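Long-range contact in minor fimbrium subunit Mfa5 (PDB 6TO1), which serves as an accessory subunit of the minor fimbriae, adhesive surface filaments through which Porphyromonas gingivalis binds host cells and other oral bacteria: residues L563-H576 and Y594-A606. Numbering follows the deposited sequence.
Sequences LQSQDFFLPSGGGH and YSVPPTNTVITTA
Gln564 reaches across to Asn600 and pairs with it amide to amide. Its CB rests 4.0 Å from Ile603 CD1, and with CG anti to the backbone N (chi1 173°) the chain runs out extended past Ile603, whose CG1 lies 3.6 Å from Gln564 OE1. At the end both halves of the amide are used: OE1 accepts from Asn600 ND2 at 2.9 Å, while NE2 donates to Asn600 OD1, each donor lying in the carbonyl plane on a lone pair. The amides are 18° from coplanar, and the two hydrogen bonds together fix the rotation of both. Asn600 OD1 also accepts from Thr599 OG1 (2.8 Å), and Asn600 ND2 bonds to Val602 O. Phe569 sets one ring face against Val596, Val596 CG2 standing 3.9 Å from the ring centroid, and Phe569 CE2 meets Tyr594 CB at 3.7 Å. Pro571 CB packs 3.5 Å from Tyr594 CD1. Between these patches Asp567 makes a salt bridge to Arg535 and a hydrogen bond to Tyr537, both on strand 530-539. In this C-terminal beta domain of the modelled chain, a cyclic amide pair thus ties the chain beside strand 565-568 to the loop between strands 592-596 and 602-604, and a CH-pi contact sets Phe569 on strand 592-596.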
loop_
_atom_site.group_PDB
_atom_site.type_symbol
_atom_site.label_atom_id
_atom_site.label_comp_id
_atom_site.label_asym_id
_atom_site.label_seq_id
_atom_site.Cartn_x
_atom_site.Cartn_y
_atom_site.Cartn_z
ATOM N N LEU A 563 44.848 10.982 45.603
ATOM C CA LEU A 563 45.854 12.008 45.865
ATOM C C LEU A 563 46.036 12.995 44.725
ATOM O O LEU A 563 46.548 14.097 44.948
ATOM C CB LEU A 563 47.219 11.354 46.132
ATOM C CG LEU A 563 47.308 10.534 47.411
ATOM C CD1 LEU A 563 48.512 9.585 47.378
ATOM C CD2 LEU A 563 47.390 11.487 48.596
ATOM N N GLN A 564 45.664 12.609 43.518
ATOM C CA GLN A 564 45.948 13.349 42.305
ATOM C C GLN A 564 44.859 12.978 41.307
ATOM O O GLN A 564 44.434 11.820 41.260
ATOM C CB GLN A 564 47.327 12.979 41.795
ATOM C CG GLN A 564 47.692 13.530 40.473
ATOM C CD GLN A 564 49.136 13.245 40.165
ATOM O OE1 GLN A 564 50.024 13.973 40.589
ATOM N NE2 GLN A 564 49.383 12.179 39.432
ATOM N N SER A 565 44.419 13.948 40.505
ATOM C CA SER A 565 43.324 13.691 39.574
ATOM C C SER A 565 43.620 12.506 38.663
ATOM O O SER A 565 44.717 12.369 38.109
ATOM C CB SER A 565 43.063 14.931 38.713
ATOM O OG SER A 565 42.644 16.020 39.508
ATOM N N GLN A 566 42.619 11.649 38.489
ATOM C CA GLN A 566 42.727 10.587 37.504
ATOM C C GLN A 566 43.042 11.186 36.139
ATOM O O GLN A 566 42.634 12.305 35.825
ATOM C CB GLN A 566 41.426 9.784 37.484
ATOM C CG GLN A 566 41.347 8.746 36.408
ATOM C CD GLN A 566 40.325 9.114 35.348
ATOM O OE1 GLN A 566 39.152 9.343 35.645
ATOM N NE2 GLN A 566 40.769 9.175 34.105
ATOM N N ASP A 567 43.843 10.471 35.349
ATOM C CA ASP A 567 44.121 10.893 33.983
ATOM C C ASP A 567 44.052 9.674 33.069
ATOM O O ASP A 567 43.856 8.543 33.518
ATOM C CB ASP A 567 45.468 11.632 33.851
ATOM C CG ASP A 567 46.689 10.776 34.221
ATOM O OD1 ASP A 567 46.680 9.557 34.034
ATOM O OD2 ASP A 567 47.693 11.349 34.680
ATOM N N PHE A 568 44.211 9.907 31.773
ATOM C CA PHE A 568 44.155 8.852 30.783
ATOM C C PHE A 568 45.528 8.603 30.193
ATOM O O PHE A 568 46.358 9.515 30.104
ATOM C CB PHE A 568 43.183 9.203 29.655
ATOM C CG PHE A 568 41.765 9.219 30.086
ATOM C CD1 PHE A 568 41.175 10.390 30.511
ATOM C CD2 PHE A 568 41.010 8.054 30.095
ATOM C CE1 PHE A 568 39.860 10.421 30.921
ATOM C CE2 PHE A 568 39.680 8.087 30.512
ATOM C CZ PHE A 568 39.109 9.277 30.921
ATOM N N PHE A 569 45.734 7.360 29.775
ATOM C CA PHE A 569 46.954 6.895 29.138
ATOM C C PHE A 569 46.711 6.707 27.653
ATOM O O PHE A 569 45.728 6.074 27.257
ATOM C CB PHE A 569 47.419 5.566 29.746
ATOM C CG PHE A 569 48.439 4.822 28.906
ATOM C CD1 PHE A 569 49.789 5.130 28.986
ATOM C CD2 PHE A 569 48.042 3.801 28.052
ATOM C CE1 PHE A 569 50.724 4.444 28.218
ATOM C CE2 PHE A 569 48.964 3.120 27.275
ATOM C CZ PHE A 569 50.314 3.433 27.365
ATOM N N LEU A 570 47.633 7.213 26.840
ATOM C CA LEU A 570 47.601 7.023 25.393
ATOM C C LEU A 570 48.908 6.397 24.932
ATOM O O LEU A 570 49.978 6.997 25.120
ATOM C CB LEU A 570 47.362 8.365 24.705
ATOM C CG LEU A 570 46.711 8.328 23.332
ATOM C CD1 LEU A 570 45.331 7.698 23.400
ATOM C CD2 LEU A 570 46.628 9.733 22.753
ATOM N N PRO A 571 48.888 5.224 24.340
ATOM C CA PRO A 571 50.131 4.576 23.916
ATOM C C PRO A 571 50.661 5.242 22.652
ATOM O O PRO A 571 50.041 6.143 22.090
ATOM C CB PRO A 571 49.699 3.135 23.662
ATOM C CG PRO A 571 48.271 3.289 23.191
ATOM C CD PRO A 571 47.695 4.498 23.852
ATOM N N SER A 572 51.843 4.801 22.230
ATOM C CA SER A 572 52.402 5.248 20.965
ATOM C C SER A 572 51.865 4.387 19.822
ATOM O O SER A 572 51.308 3.307 20.025
ATOM C CB SER A 572 53.926 5.196 20.997
ATOM O OG SER A 572 54.462 6.444 21.389
ATOM N N GLY A 573 52.057 4.872 18.609
ATOM C CA GLY A 573 51.557 4.216 17.419
ATOM C C GLY A 573 50.382 4.963 16.812
ATOM O O GLY A 573 49.783 5.856 17.412
ATOM N N GLY A 574 50.067 4.579 15.591
ATOM C CA GLY A 574 48.970 5.203 14.891
ATOM C C GLY A 574 47.641 4.590 15.259
ATOM O O GLY A 574 47.556 3.527 15.872
ATOM N N GLY A 575 46.583 5.288 14.874
ATOM C CA GLY A 575 45.239 4.804 15.044
ATOM C C GLY A 575 44.541 5.329 16.276
ATOM O O GLY A 575 43.306 5.319 16.325
ATOM N N HIS A 576 45.290 5.793 17.264
ATOM C CA HIS A 576 44.679 6.312 18.476
ATOM C C HIS A 576 44.231 7.746 18.270
ATOM O O HIS A 576 44.711 8.459 17.387
ATOM C CB HIS A 576 45.664 6.148 19.627
ATOM C CG HIS A 576 46.264 4.776 19.672
ATOM N ND1 HIS A 576 45.495 3.635 19.680
ATOM C CD2 HIS A 576 47.553 4.358 19.657
ATOM C CE1 HIS A 576 46.280 2.571 19.694
ATOM N NE2 HIS A 576 47.534 2.984 19.683
ATOM N N TYR A 594 48.921 -3.005 27.413
ATOM C CA TYR A 594 49.770 -1.841 27.247
ATOM C C TYR A 594 50.607 -1.651 28.505
ATOM O O TYR A 594 50.181 -2.018 29.606
ATOM C CB TYR A 594 48.946 -0.607 26.973
ATOM C CG TYR A 594 48.255 -0.690 25.644
ATOM C CD1 TYR A 594 48.858 -0.180 24.506
ATOM C CD2 TYR A 594 47.016 -1.302 25.520
ATOM C CE1 TYR A 594 48.252 -0.254 23.284
ATOM C CE2 TYR A 594 46.398 -1.382 24.286
ATOM C CZ TYR A 594 47.021 -0.854 23.179
ATOM O OH TYR A 594 46.434 -0.930 21.944
ATOM N N SER A 595 51.794 -1.057 28.322
ATOM C CA SER A 595 52.739 -0.797 29.411
ATOM C C SER A 595 52.492 0.612 29.928
ATOM O O SER A 595 52.811 1.606 29.260
ATOM C CB SER A 595 54.178 -0.992 28.929
ATOM O OG SER A 595 55.102 -0.679 29.962
ATOM N N VAL A 596 51.879 0.710 31.098
ATOM C CA VAL A 596 51.308 1.968 31.563
ATOM C C VAL A 596 52.143 2.481 32.731
ATOM O O VAL A 596 52.212 1.810 33.770
ATOM C CB VAL A 596 49.838 1.813 31.978
ATOM C CG1 VAL A 596 49.309 3.123 32.448
ATOM C CG2 VAL A 596 49.062 1.274 30.782
ATOM N N PRO A 597 52.749 3.661 32.620
ATOM C CA PRO A 597 53.462 4.232 33.760
ATOM C C PRO A 597 52.625 5.304 34.430
ATOM O O PRO A 597 51.750 5.916 33.801
ATOM C CB PRO A 597 54.710 4.835 33.098
ATOM C CG PRO A 597 54.119 5.455 31.836
ATOM C CD PRO A 597 52.920 4.526 31.432
ATOM N N PRO A 598 52.880 5.596 35.703
ATOM C CA PRO A 598 52.259 6.779 36.310
ATOM C C PRO A 598 52.826 8.053 35.685
ATOM O O PRO A 598 53.964 8.087 35.211
ATOM C CB PRO A 598 52.633 6.662 37.794
ATOM C CG PRO A 598 53.934 5.911 37.784
ATOM C CD PRO A 598 53.913 4.979 36.571
ATOM N N THR A 599 52.016 9.105 35.663
ATOM C CA THR A 599 52.530 10.370 35.148
ATOM C C THR A 599 53.655 10.906 36.026
ATOM O O THR A 599 54.553 11.587 35.530
ATOM C CB THR A 599 51.422 11.407 35.027
ATOM O OG1 THR A 599 50.754 11.579 36.276
ATOM C CG2 THR A 599 50.435 10.939 33.995
ATOM N N ASN A 600 53.628 10.615 37.319
ATOM C CA ASN A 600 54.712 11.052 38.187
ATOM C C ASN A 600 54.892 10.050 39.310
ATOM O O ASN A 600 53.970 9.327 39.668
ATOM C CB ASN A 600 54.467 12.431 38.792
ATOM C CG ASN A 600 53.049 12.637 39.215
ATOM O OD1 ASN A 600 52.121 12.098 38.614
ATOM N ND2 ASN A 600 52.858 13.433 40.243
ATOM N N THR A 601 56.095 10.031 39.885
ATOM C CA THR A 601 56.405 9.117 40.981
ATOM C C THR A 601 56.474 9.809 42.332
ATOM O O THR A 601 56.618 9.129 43.355
ATOM C CB THR A 601 57.737 8.416 40.694
ATOM O OG1 THR A 601 58.727 9.418 40.425
ATOM C CG2 THR A 601 57.589 7.516 39.499
ATOM N N VAL A 602 56.361 11.128 42.353
ATOM C CA VAL A 602 56.245 11.912 43.564
ATOM C C VAL A 602 55.066 12.858 43.418
ATOM O O VAL A 602 54.929 13.544 42.396
ATOM C CB VAL A 602 57.540 12.700 43.850
ATOM C CG1 VAL A 602 57.317 13.629 45.002
ATOM C CG2 VAL A 602 58.681 11.748 44.127
ATOM N N ILE A 603 54.215 12.897 44.436
ATOM C CA ILE A 603 53.062 13.789 44.454
ATOM C C ILE A 603 53.163 14.693 45.668
ATOM O O ILE A 603 53.272 14.213 46.805
ATOM C CB ILE A 603 51.720 13.023 44.485
ATOM C CG1 ILE A 603 51.545 12.139 43.257
ATOM C CG2 ILE A 603 50.575 14.022 44.667
ATOM C CD1 ILE A 603 50.434 11.075 43.419
ATOM N N THR A 604 53.057 15.993 45.436
ATOM C CA THR A 604 52.997 16.973 46.509
ATOM C C THR A 604 51.626 17.621 46.489
ATOM O O THR A 604 51.269 18.268 45.498
ATOM C CB THR A 604 54.077 18.045 46.365
ATOM O OG1 THR A 604 55.363 17.437 46.263
ATOM C CG2 THR A 604 54.033 18.974 47.562
ATOM N N THR A 605 50.880 17.459 47.583
ATOM C CA THR A 605 49.507 17.926 47.683
ATOM C C THR A 605 49.464 19.405 48.058
ATOM O O THR A 605 50.490 20.028 48.347
ATOM C CB THR A 605 48.737 17.092 48.713
ATOM O OG1 THR A 605 49.552 16.835 49.858
ATOM C CG2 THR A 605 48.314 15.779 48.108
ATOM N N ALA A 606 48.246 19.964 48.055
ATOM C CA ALA A 606 48.067 21.382 48.359
ATOM C C ALA A 606 48.480 21.704 49.792
ATOM O O ALA A 606 49.023 22.782 50.064
ATOM C CB ALA A 606 46.609 21.784 48.125
#